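Local coordinates for protein proteasome accessory factor B/C (PafBC) (Paenarthrobacter aurescens, PDB 6SJ9) that probably acts as a transcriptional regulator of the bacterial DNA damage response, pairing winged helix-turn-helix DNA-binding modules with WYL domains, at residues R7-L15 with V26-D34; Q348-L359 with F374-L385. All coordinates share one frame; numbering follows the deposited sequence.

Contact 1. Residues R7-L15 with V26-D34; sequences RLLNLLLAL and VLREKVYHD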
loop_
_atom_site.group_PDB
_atom_site.type_symbol
_atom_site.label_atom_id
_atom_site.label_comp_id
_atom_site.label_asym_id
_atom_site.label_seq_id
_atom_site.Cartn_x
_atom_site.Cartn_y
_atom_site.Cartn_z
ATOM N N ARG A 7 9.560 -11.051 24.007
ATOM C CA ARG A 7 9.111 -11.142 25.392
ATOM C C ARG A 7 8.124 -10.024 25.712
ATOM O O ARG A 7 7.109 -10.253 26.380
ATOM C CB ARG A 7 10.318 -11.122 26.340
ATOM C CG ARG A 7 9.992 -11.323 27.812
ATOM C CD ARG A 7 11.256 -11.316 28.691
ATOM N NE ARG A 7 11.828 -9.982 28.777
ATOM C CZ ARG A 7 13.042 -9.648 28.344
ATOM N NH1 ARG A 7 13.841 -10.571 27.831
ATOM N NH2 ARG A 7 13.473 -8.396 28.450
ATOM N N LEU A 8 8.405 -8.807 25.240
ATOM C CA LEU A 8 7.461 -7.711 25.410
ATOM C C LEU A 8 6.131 -8.025 24.752
ATOM O O LEU A 8 5.076 -7.799 25.351
ATOM C CB LEU A 8 8.030 -6.411 24.848
ATOM C CG LEU A 8 9.126 -5.798 25.714
ATOM C CD1 LEU A 8 9.553 -4.451 25.172
ATOM C CD2 LEU A 8 8.728 -5.685 27.175
ATOM N N LEU A 9 6.162 -8.572 23.526
ATOM C CA LEU A 9 4.916 -8.886 22.828
ATOM C C LEU A 9 4.097 -9.912 23.595
ATOM O O LEU A 9 2.905 -9.696 23.858
ATOM C CB LEU A 9 5.207 -9.366 21.394
ATOM C CG LEU A 9 5.821 -8.286 20.508
ATOM C CD1 LEU A 9 6.475 -8.761 19.179
ATOM C CD2 LEU A 9 4.753 -7.207 20.186
ATOM N N ASN A 10 4.748 -10.992 24.043
ATOM C CA ASN A 10 4.076 -12.036 24.821
ATOM C C ASN A 10 3.557 -11.496 26.157
ATOM O O ASN A 10 2.454 -11.854 26.595
ATOM C CB ASN A 10 5.061 -13.199 25.069
ATOM C CG ASN A 10 5.411 -13.981 23.786
ATOM O OD1 ASN A 10 4.591 -14.132 22.882
ATOM N ND2 ASN A 10 6.659 -14.426 23.696
ATOM N N LEU A 11 4.349 -10.644 26.833
ATOM C CA LEU A 11 3.882 -10.066 28.092
ATOM C C LEU A 11 2.636 -9.236 27.837
ATOM O O LEU A 11 1.629 -9.376 28.530
ATOM C CB LEU A 11 4.993 -9.230 28.758
ATOM C CG LEU A 11 4.642 -8.452 30.040
ATOM C CD1 LEU A 11 4.137 -9.406 31.112
ATOM C CD2 LEU A 11 5.828 -7.674 30.574
ATOM N N LEU A 12 2.673 -8.403 26.795
ATOM C CA LEU A 12 1.536 -7.541 26.500
ATOM C C LEU A 12 0.278 -8.370 26.230
ATOM O O LEU A 12 -0.805 -8.058 26.736
ATOM C CB LEU A 12 1.874 -6.627 25.313
ATOM C CG LEU A 12 0.735 -5.875 24.616
ATOM C CD1 LEU A 12 0.038 -4.925 25.573
ATOM C CD2 LEU A 12 1.255 -5.100 23.352
ATOM N N LEU A 13 0.409 -9.459 25.485
ATOM C CA LEU A 13 -0.785 -10.257 25.178
ATOM C C LEU A 13 -1.315 -10.980 26.408
ATOM O O LEU A 13 -2.521 -11.020 26.624
ATOM C CB LEU A 13 -0.486 -11.267 24.074
ATOM C CG LEU A 13 -0.219 -10.516 22.779
ATOM C CD1 LEU A 13 0.253 -11.456 21.725
ATOM C CD2 LEU A 13 -1.503 -9.813 22.350
ATOM N N ALA A 14 -0.425 -11.498 27.255
ATOM C CA ALA A 14 -0.858 -12.198 28.463
ATOM C C ALA A 14 -1.635 -11.279 29.393
ATOM O O ALA A 14 -2.624 -11.690 30.019
ATOM C CB ALA A 14 0.368 -12.768 29.193
ATOM N N LEU A 15 -1.182 -10.032 29.525
ATOM C CA LEU A 15 -1.879 -9.118 30.412
ATOM C C LEU A 15 -3.166 -8.608 29.800
ATOM O O LEU A 15 -4.136 -8.351 30.533
ATOM C CB LEU A 15 -0.954 -7.946 30.746
ATOM C CG LEU A 15 0.368 -8.318 31.403
ATOM C CD1 LEU A 15 1.165 -7.063 31.654
ATOM C CD2 LEU A 15 0.091 -9.072 32.695
ATOM N N VAL A 26 2.349 -16.859 37.693
ATOM C CA VAL A 26 1.832 -17.338 36.415
ATOM C C VAL A 26 2.570 -16.670 35.252
ATOM O O VAL A 26 2.893 -17.321 34.247
ATOM C CB VAL A 26 0.309 -17.115 36.340
ATOM C CG1 VAL A 26 -0.214 -17.543 34.993
ATOM C CG2 VAL A 26 -0.399 -17.871 37.461
ATOM N N LEU A 27 2.834 -15.358 35.356
ATOM C CA LEU A 27 3.544 -14.662 34.285
ATOM C C LEU A 27 4.925 -15.251 34.059
ATOM O O LEU A 27 5.386 -15.343 32.916
ATOM C CB LEU A 27 3.667 -13.170 34.587
ATOM C CG LEU A 27 2.375 -12.373 34.519
ATOM C CD1 LEU A 27 2.646 -10.874 34.706
ATOM C CD2 LEU A 27 1.735 -12.644 33.183
ATOM N N ARG A 28 5.603 -15.657 35.131
ATOM C CA ARG A 28 6.944 -16.206 34.966
ATOM C C ARG A 28 6.911 -17.455 34.094
ATOM O O ARG A 28 7.714 -17.595 33.164
ATOM C CB ARG A 28 7.577 -16.539 36.312
ATOM C CG ARG A 28 8.948 -17.174 36.138
ATOM C CD ARG A 28 9.597 -17.567 37.457
ATOM N NE ARG A 28 10.900 -18.198 37.243
ATOM C CZ ARG A 28 11.673 -18.679 38.214
ATOM N NH1 ARG A 28 11.270 -18.619 39.475
ATOM N NH2 ARG A 28 12.843 -19.231 37.920
ATOM N N GLU A 29 5.950 -18.350 34.354
ATOM C CA GLU A 29 5.846 -19.593 33.597
ATOM C C GLU A 29 5.422 -19.339 32.157
ATOM O O GLU A 29 5.974 -19.940 31.226
ATOM C CB GLU A 29 4.814 -20.491 34.278
ATOM C CG GLU A 29 5.141 -20.852 35.723
ATOM C CD GLU A 29 3.973 -21.536 36.429
ATOM O OE1 GLU A 29 4.098 -21.841 37.635
ATOM O OE2 GLU A 29 2.924 -21.754 35.781
ATOM N N LYS A 30 4.472 -18.421 31.956
ATOM C CA LYS A 30 3.882 -18.203 30.637
ATOM C C LYS A 30 4.805 -17.426 29.703
ATOM O O LYS A 30 4.859 -17.716 28.500
ATOM C CB LYS A 30 2.549 -17.471 30.762
ATOM C CG LYS A 30 1.411 -18.314 31.266
ATOM C CD LYS A 30 0.143 -17.485 31.296
ATOM C CE LYS A 30 -0.102 -16.796 29.961
ATOM N NZ LYS A 30 -1.376 -16.027 29.976
ATOM N N VAL A 31 5.521 -16.434 30.226
ATOM C CA VAL A 31 6.297 -15.518 29.407
ATOM C C VAL A 31 7.792 -15.698 29.616
ATOM O O VAL A 31 8.562 -15.680 28.653
ATOM C CB VAL A 31 5.878 -14.059 29.694
ATOM C CG1 VAL A 31 6.547 -13.090 28.712
ATOM C CG2 VAL A 31 4.358 -13.929 29.654
ATOM N N TYR A 32 8.213 -15.866 30.870
ATOM C CA TYR A 32 9.617 -15.874 31.253
ATOM C C TYR A 32 10.146 -17.285 31.503
ATOM O O TYR A 32 10.961 -17.496 32.413
ATOM C CB TYR A 32 9.824 -14.999 32.488
ATOM C CG TYR A 32 9.466 -13.535 32.307
ATOM C CD1 TYR A 32 8.151 -13.094 32.415
ATOM C CD2 TYR A 32 10.454 -12.587 32.069
ATOM C CE1 TYR A 32 7.830 -11.764 32.265
ATOM C CE2 TYR A 32 10.138 -11.251 31.916
ATOM C CZ TYR A 32 8.829 -10.845 32.017
ATOM O OH TYR A 32 8.527 -9.519 31.875
ATOM N N HIS A 33 9.653 -18.267 30.745
ATOM C CA HIS A 33 10.210 -19.611 30.838
ATOM C C HIS A 33 11.678 -19.610 30.442
ATOM O O HIS A 33 12.466 -20.399 30.974
ATOM C CB HIS A 33 9.416 -20.591 29.966
ATOM C CG HIS A 33 9.001 -20.033 28.635
ATOM N ND1 HIS A 33 9.889 -19.436 27.762
ATOM C CD2 HIS A 33 7.797 -20.017 28.012
ATOM C CE1 HIS A 33 9.246 -19.057 26.672
ATOM N NE2 HIS A 33 7.977 -19.399 26.797
ATOM N N ASP A 34 12.062 -18.719 29.518
ATOM C CA ASP A 34 13.440 -18.673 29.038
ATOM C C ASP A 34 14.412 -18.358 30.170
ATOM O O ASP A 34 15.520 -18.904 30.212
ATOM C CB ASP A 34 13.547 -17.623 27.926
ATOM C CG ASP A 34 14.802 -17.770 27.087
ATOM O OD1 ASP A 34 15.672 -18.598 27.424
ATOM O OD2 ASP A 34 14.921 -17.040 26.080
#
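Val31 is the knob of this contact: its side chain sits in a hole formed by Arg7, Asn10, Leu11 and Ala14 of helix 2-17. Its two methyls divide the work. CG1, set anti to the backbone N (chi1 -172°), lies against the backbone of the Arg7-Leu11 turn, 3.7 Å from the carbonyl O of Arg7, while CG2 turns to the CB of Ala14 at 4.2 Å. One turn earlier, Leu27 extends the apolar seam; its CD1 meets CD2 of Leu15 at 3.7 Å, the two side chains crossing at about a right angle, and also touches CD1 of Leu11. The small Ala14 lets the end of the Lys30 chain lie along the exposed rim, CE and NZ against its methyl, with NZ 3.8 Å from the CB of Ala14.

At the other end, Tyr32 lies against Arg7. The arginine chain passes over one face of the ring, bringing CD within 3.4 Å of CE2 of Tyr32, and the bend at chi3 turns the guanidinium so that its plane is only 24° from that of the ring. The phenol end reaches Leu11, whose CD2 is 3.5 Å from the OH of Tyr32.

A second shell fixes this pair. Asp49 of helix 39-55 forms a salt bridge with NE of Arg7 and a hydrogen bond with the hydroxyl of Tyr32, so a single carboxylate oxygen, OD2, holds both groups. Phe42 meets the Tyr32 ring edge-to-face, and Phe46 packs on Leu27.

The axes of the 7-15 and 26-31 segments approach to 10.3 Å at 130°. With helix 39-55 covering the seam, helices 2-17 and 24-31 form a compact three-helix bundle, consistent with the N-terminal winged helix-turn-helix module of PafBC.

Contact 2. Residues Q348-L359 with F374-L385; sequences QLARMLQLVPFL and FGISRKALIDDL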
loop_
_atom_site.group_PDB
_atom_site.type_symbol
_atom_site.label_atom_id
_atom_site.label_comp_id
_atom_site.label_asym_id
_atom_site.label_seq_id
_atom_site.Cartn_x
_atom_site.Cartn_y
_atom_site.Cartn_z
ATOM N N GLN A 348 15.347 -2.361 -1.569
ATOM C CA GLN A 348 14.570 -1.131 -1.676
ATOM C C GLN A 348 13.653 -0.949 -0.465
ATOM O O GLN A 348 13.488 0.169 0.046
ATOM C CB GLN A 348 13.769 -1.139 -2.989
ATOM C CG GLN A 348 12.973 0.114 -3.246
ATOM C CD GLN A 348 12.442 0.159 -4.675
ATOM O OE1 GLN A 348 12.220 -0.892 -5.300
ATOM N NE2 GLN A 348 12.255 1.366 -5.200
ATOM N N LEU A 349 13.066 -2.038 0.017
ATOM C CA LEU A 349 12.241 -1.923 1.208
ATOM C C LEU A 349 13.070 -1.508 2.402
ATOM O O LEU A 349 12.655 -0.642 3.163
ATOM C CB LEU A 349 11.534 -3.235 1.520
ATOM C CG LEU A 349 10.474 -3.487 0.450
ATOM C CD1 LEU A 349 10.221 -4.909 0.599
ATOM C CD2 LEU A 349 9.177 -2.675 0.587
ATOM N N ALA A 350 14.254 -2.106 2.563
ATOM C CA ALA A 350 15.103 -1.743 3.686
ATOM C C ALA A 350 15.549 -0.294 3.568
ATOM O O ALA A 350 15.550 0.433 4.556
ATOM C CB ALA A 350 16.325 -2.662 3.760
ATOM N N ARG A 351 15.912 0.147 2.360
ATOM C CA ARG A 351 16.299 1.544 2.186
ATOM C C ARG A 351 15.140 2.489 2.517
ATOM O O ARG A 351 15.333 3.509 3.181
ATOM C CB ARG A 351 16.817 1.768 0.766
ATOM C CG ARG A 351 17.191 3.235 0.456
ATOM C CD ARG A 351 17.928 3.352 -0.869
ATOM N NE ARG A 351 17.020 3.111 -2.001
ATOM C CZ ARG A 351 17.119 2.092 -2.847
ATOM N NH1 ARG A 351 18.104 1.209 -2.714
ATOM N NH2 ARG A 351 16.250 1.965 -3.854
HETATM N N MSE A 352 13.942 2.179 2.068
HETATM C CA MSE A 352 12.775 3.023 2.382
HETATM C C MSE A 352 12.547 3.133 3.859
HETATM O O MSE A 352 12.198 4.220 4.301
HETATM C CB MSE A 352 11.459 2.546 1.711
HETATM C CG MSE A 352 11.451 2.824 0.252
HETATM SE SE MSE A 352 9.915 2.098 -0.818
HETATM C CE MSE A 352 10.291 0.217 -0.647
ATOM N N LEU A 353 12.751 2.055 4.630
ATOM C CA LEU A 353 12.664 2.208 6.073
ATOM C C LEU A 353 13.685 3.226 6.581
ATOM O O LEU A 353 13.403 3.984 7.511
ATOM C CB LEU A 353 12.865 0.855 6.762
ATOM C CG LEU A 353 11.697 -0.111 6.582
ATOM C CD1 LEU A 353 12.093 -1.405 7.177
ATOM C CD2 LEU A 353 10.435 0.439 7.267
ATOM N N GLN A 354 14.890 3.233 5.994
ATOM C CA GLN A 354 15.980 4.101 6.410
ATOM C C GLN A 354 15.798 5.524 5.915
ATOM O O GLN A 354 16.547 6.411 6.328
ATOM C CB GLN A 354 17.316 3.538 5.904
ATOM C CG GLN A 354 17.772 2.334 6.691
ATOM C CD GLN A 354 18.827 1.532 5.962
ATOM O OE1 GLN A 354 19.606 2.059 5.180
ATOM N NE2 GLN A 354 18.787 0.214 6.149
ATOM N N LEU A 355 14.853 5.752 5.011
ATOM C CA LEU A 355 14.509 7.119 4.667
ATOM C C LEU A 355 13.708 7.771 5.794
ATOM O O LEU A 355 13.768 8.994 5.958
ATOM C CB LEU A 355 13.702 7.163 3.367
ATOM C CG LEU A 355 14.360 6.552 2.139
ATOM C CD1 LEU A 355 13.477 6.798 0.892
ATOM C CD2 LEU A 355 15.724 7.182 1.923
ATOM N N VAL A 356 12.975 6.972 6.579
ATOM C CA VAL A 356 12.059 7.552 7.570
ATOM C C VAL A 356 12.781 8.508 8.526
ATOM O O VAL A 356 12.309 9.645 8.697
ATOM C CB VAL A 356 11.278 6.435 8.290
ATOM C CG1 VAL A 356 10.377 7.017 9.415
ATOM C CG2 VAL A 356 10.457 5.649 7.285
ATOM N N PRO A 357 13.924 8.152 9.135
ATOM C CA PRO A 357 14.587 9.116 10.059
ATOM C C PRO A 357 14.979 10.436 9.394
ATOM O O PRO A 357 14.968 11.474 10.068
ATOM C CB PRO A 357 15.828 8.357 10.562
ATOM C CG PRO A 357 15.426 6.911 10.484
ATOM C CD PRO A 357 14.550 6.817 9.196
ATOM N N PHE A 358 15.339 10.432 8.100
ATOM C CA PHE A 358 15.598 11.694 7.396
ATOM C C PHE A 358 14.335 12.518 7.253
ATOM O O PHE A 358 14.341 13.721 7.521
ATOM C CB PHE A 358 16.160 11.432 5.996
ATOM C CG PHE A 358 17.506 10.828 6.003
ATOM C CD1 PHE A 358 18.646 11.637 6.175
ATOM C CD2 PHE A 358 17.653 9.459 5.885
ATOM C CE1 PHE A 358 19.920 11.094 6.178
ATOM C CE2 PHE A 358 18.903 8.904 5.906
ATOM C CZ PHE A 358 20.053 9.710 6.066
ATOM N N LEU A 359 13.239 11.871 6.846
ATOM C CA LEU A 359 11.989 12.558 6.554
ATOM C C LEU A 359 11.420 13.256 7.782
ATOM O O LEU A 359 10.782 14.311 7.655
ATOM C CB LEU A 359 10.976 11.558 5.976
ATOM C CG LEU A 359 11.150 11.121 4.518
ATOM C CD1 LEU A 359 10.243 9.915 4.183
ATOM C CD2 LEU A 359 10.831 12.271 3.535
ATOM N N PHE A 374 23.217 6.910 -0.194
ATOM C CA PHE A 374 22.836 5.541 -0.514
ATOM C C PHE A 374 23.442 5.026 -1.828
ATOM O O PHE A 374 23.253 3.847 -2.161
ATOM C CB PHE A 374 21.293 5.405 -0.567
ATOM C CG PHE A 374 20.667 5.396 0.788
ATOM C CD1 PHE A 374 20.739 4.276 1.589
ATOM C CD2 PHE A 374 20.038 6.502 1.263
ATOM C CE1 PHE A 374 20.194 4.274 2.843
ATOM C CE2 PHE A 374 19.491 6.505 2.503
ATOM C CZ PHE A 374 19.574 5.383 3.307
ATOM N N GLY A 375 24.154 5.859 -2.579
ATOM C CA GLY A 375 24.796 5.375 -3.793
ATOM C C GLY A 375 23.854 5.144 -4.940
ATOM O O GLY A 375 24.143 4.323 -5.813
ATOM N N ILE A 376 22.723 5.850 -4.970
ATOM C CA ILE A 376 21.759 5.729 -6.046
ATOM C C ILE A 376 21.547 7.095 -6.660
ATOM O O ILE A 376 21.936 8.121 -6.108
ATOM C CB ILE A 376 20.413 5.143 -5.556
ATOM C CG1 ILE A 376 19.837 6.020 -4.427
ATOM C CG2 ILE A 376 20.642 3.696 -5.100
ATOM C CD1 ILE A 376 18.428 5.671 -3.942
ATOM N N SER A 377 20.926 7.093 -7.832
ATOM C CA SER A 377 20.664 8.350 -8.505
ATOM C C SER A 377 19.583 9.163 -7.775
ATOM O O SER A 377 18.765 8.645 -7.017
ATOM C CB SER A 377 20.258 8.100 -9.961
ATOM O OG SER A 377 18.940 7.586 -10.069
ATOM N N ARG A 378 19.561 10.460 -8.083
ATOM C CA ARG A 378 18.507 11.344 -7.608
ATOM C C ARG A 378 17.141 10.792 -7.975
ATOM O O ARG A 378 16.234 10.720 -7.138
ATOM C CB ARG A 378 18.724 12.736 -8.226
ATOM C CG ARG A 378 17.719 13.788 -7.797
ATOM C CD ARG A 378 17.853 15.138 -8.575
ATOM N NE ARG A 378 16.578 15.864 -8.505
ATOM C CZ ARG A 378 15.634 15.775 -9.435
ATOM N NH1 ARG A 378 15.831 15.031 -10.532
ATOM N NH2 ARG A 378 14.489 16.445 -9.290
ATOM N N LYS A 379 16.983 10.366 -9.229
ATOM C CA LYS A 379 15.684 9.898 -9.693
ATOM C C LYS A 379 15.284 8.584 -9.041
ATOM O O LYS A 379 14.087 8.322 -8.825
ATOM C CB LYS A 379 15.713 9.693 -11.212
ATOM C CG LYS A 379 15.622 10.971 -12.017
ATOM C CD LYS A 379 14.188 11.385 -12.095
ATOM C CE LYS A 379 13.713 11.215 -13.500
ATOM N NZ LYS A 379 13.963 12.412 -14.321
ATOM N N ALA A 380 16.257 7.724 -8.783
ATOM C CA ALA A 380 15.953 6.488 -8.075
ATOM C C ALA A 380 15.455 6.803 -6.678
ATOM O O ALA A 380 14.511 6.169 -6.186
ATOM C CB ALA A 380 17.212 5.584 -8.010
ATOM N N LEU A 381 16.086 7.783 -6.005
ATOM C CA LEU A 381 15.622 8.137 -4.664
ATOM C C LEU A 381 14.207 8.735 -4.687
ATOM O O LEU A 381 13.368 8.380 -3.856
ATOM C CB LEU A 381 16.613 9.102 -4.014
ATOM C CG LEU A 381 16.149 9.515 -2.615
ATOM C CD1 LEU A 381 16.052 8.350 -1.721
ATOM C CD2 LEU A 381 17.125 10.467 -1.993
ATOM N N ILE A 382 13.917 9.600 -5.657
ATOM C CA ILE A 382 12.568 10.154 -5.797
ATOM C C ILE A 382 11.534 9.038 -6.020
ATOM O O ILE A 382 10.417 9.080 -5.481
ATOM C CB ILE A 382 12.568 11.192 -6.925
ATOM C CG1 ILE A 382 13.357 12.413 -6.452
ATOM C CG2 ILE A 382 11.184 11.565 -7.263
ATOM C CD1 ILE A 382 13.790 13.340 -7.633
ATOM N N ASP A 383 11.883 8.037 -6.832
ATOM C CA ASP A 383 10.937 6.958 -7.033
ATOM C C ASP A 383 10.695 6.184 -5.723
ATOM O O ASP A 383 9.570 5.774 -5.455
ATOM C CB ASP A 383 11.410 6.018 -8.139
ATOM C CG ASP A 383 10.232 5.282 -8.772
ATOM O OD1 ASP A 383 9.254 5.975 -9.126
ATOM O OD2 ASP A 383 10.254 4.036 -8.920
ATOM N N ASP A 384 11.747 5.957 -4.917
ATOM C CA ASP A 384 11.554 5.351 -3.597
ATOM C C ASP A 384 10.558 6.145 -2.791
ATOM O O ASP A 384 9.714 5.572 -2.124
ATOM C CB ASP A 384 12.855 5.282 -2.782
ATOM C CG ASP A 384 13.866 4.304 -3.356
ATOM O OD1 ASP A 384 13.500 3.387 -4.110
ATOM O OD2 ASP A 384 15.046 4.460 -3.016
ATOM N N LEU A 385 10.648 7.479 -2.845
ATOM C CA LEU A 385 9.758 8.298 -2.038
ATOM C C LEU A 385 8.347 8.270 -2.588
ATOM O O LEU A 385 7.391 8.293 -1.812
ATOM C CB LEU A 385 10.274 9.746 -1.929
ATOM C CG LEU A 385 11.542 9.894 -1.103
ATOM C CD1 LEU A 385 12.185 11.251 -1.230
ATOM C CD2 LEU A 385 11.188 9.672 0.351
HETATM O O HOH W 1 12.137 2.273 -8.013
#
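Asp384 is the polar knob between these helices, its carboxylate held by Gln348 and Arg351. Arg351 grips it side-on: NE donates to OD2 of Asp384 at 2.6 Å, and NH2 donates to OD1 at 3.1 Å and also to OD2. Arg351 meets both oxygens on their syn sides, NE standing out of the carboxylate plane, while OD2 lies close to the guanidinium plane. Gln348 adds NE2 to OD1 of Asp384 at 2.6 Å, nearly along the C-O axis, so each oxygen accepts two bonds. The same NE2 donates to a water that in turn donates to OD2 of Asp383, itself salt-bridged to Arg341. These donors satisfy a buried carboxylate and would probably favour its charged form.

Arg351 is also held by apolar groups. With CG anti to the backbone N (chi1 177°), the chain runs over a face of Phe374, its CG 4.0 Å from the ring centroid in a CH-pi contact, before bending to bring the guanidinium to Asp384. CD1 of Ile376 lies over one guanidinium face, 3.5 Å from NE of Arg351. A leucine in place of Arg351 would probably leave the buried Asp384 charge without its mate, OD1 still gripped by Gln348 but OD2 stripped of both its donors.

OE1 of Gln354 meets the Phe374 ring at its edge, near the plane, 3.3 Å from CE1. Leu355 fills the hole among Phe374, Leu381, Asp384 and Leu385, its CD1 3.7 Å from CD2 of Leu385.

A Schellman motif at Gly375 ends the preceding helix; Ser377 then N-caps the next, OG accepting from N of Ala380. The 348-359 and 378-385 axes cross at 83°; with helix 367-374, which lies between them in sequence, they are consistent with the three-helix core of a helix-turn-helix domain, here the PafC one.

How the contacts relate
Contacts 1 and 2 follow one another along the chain, the first closing before the second opens. Their centres are about 37 Å apart and their nearest atoms about 15 Å apart, so they share no residue and do not touch. Contact 1 lies toward the periphery, its centre about 33 Å from that of the chain, against about 17 Å for contact 2. Each joins two helices, but contact 1 relies on apolar packing, its Arg7 and Tyr32 tied to an aspartate of a third helix, whereas contact 2 has a salt bridge within it. The bound potassium ion belongs near contact 1: the side chain of Leu15 is about 7 Å from it, and Leu16 and Thr18, just beyond, help bind it.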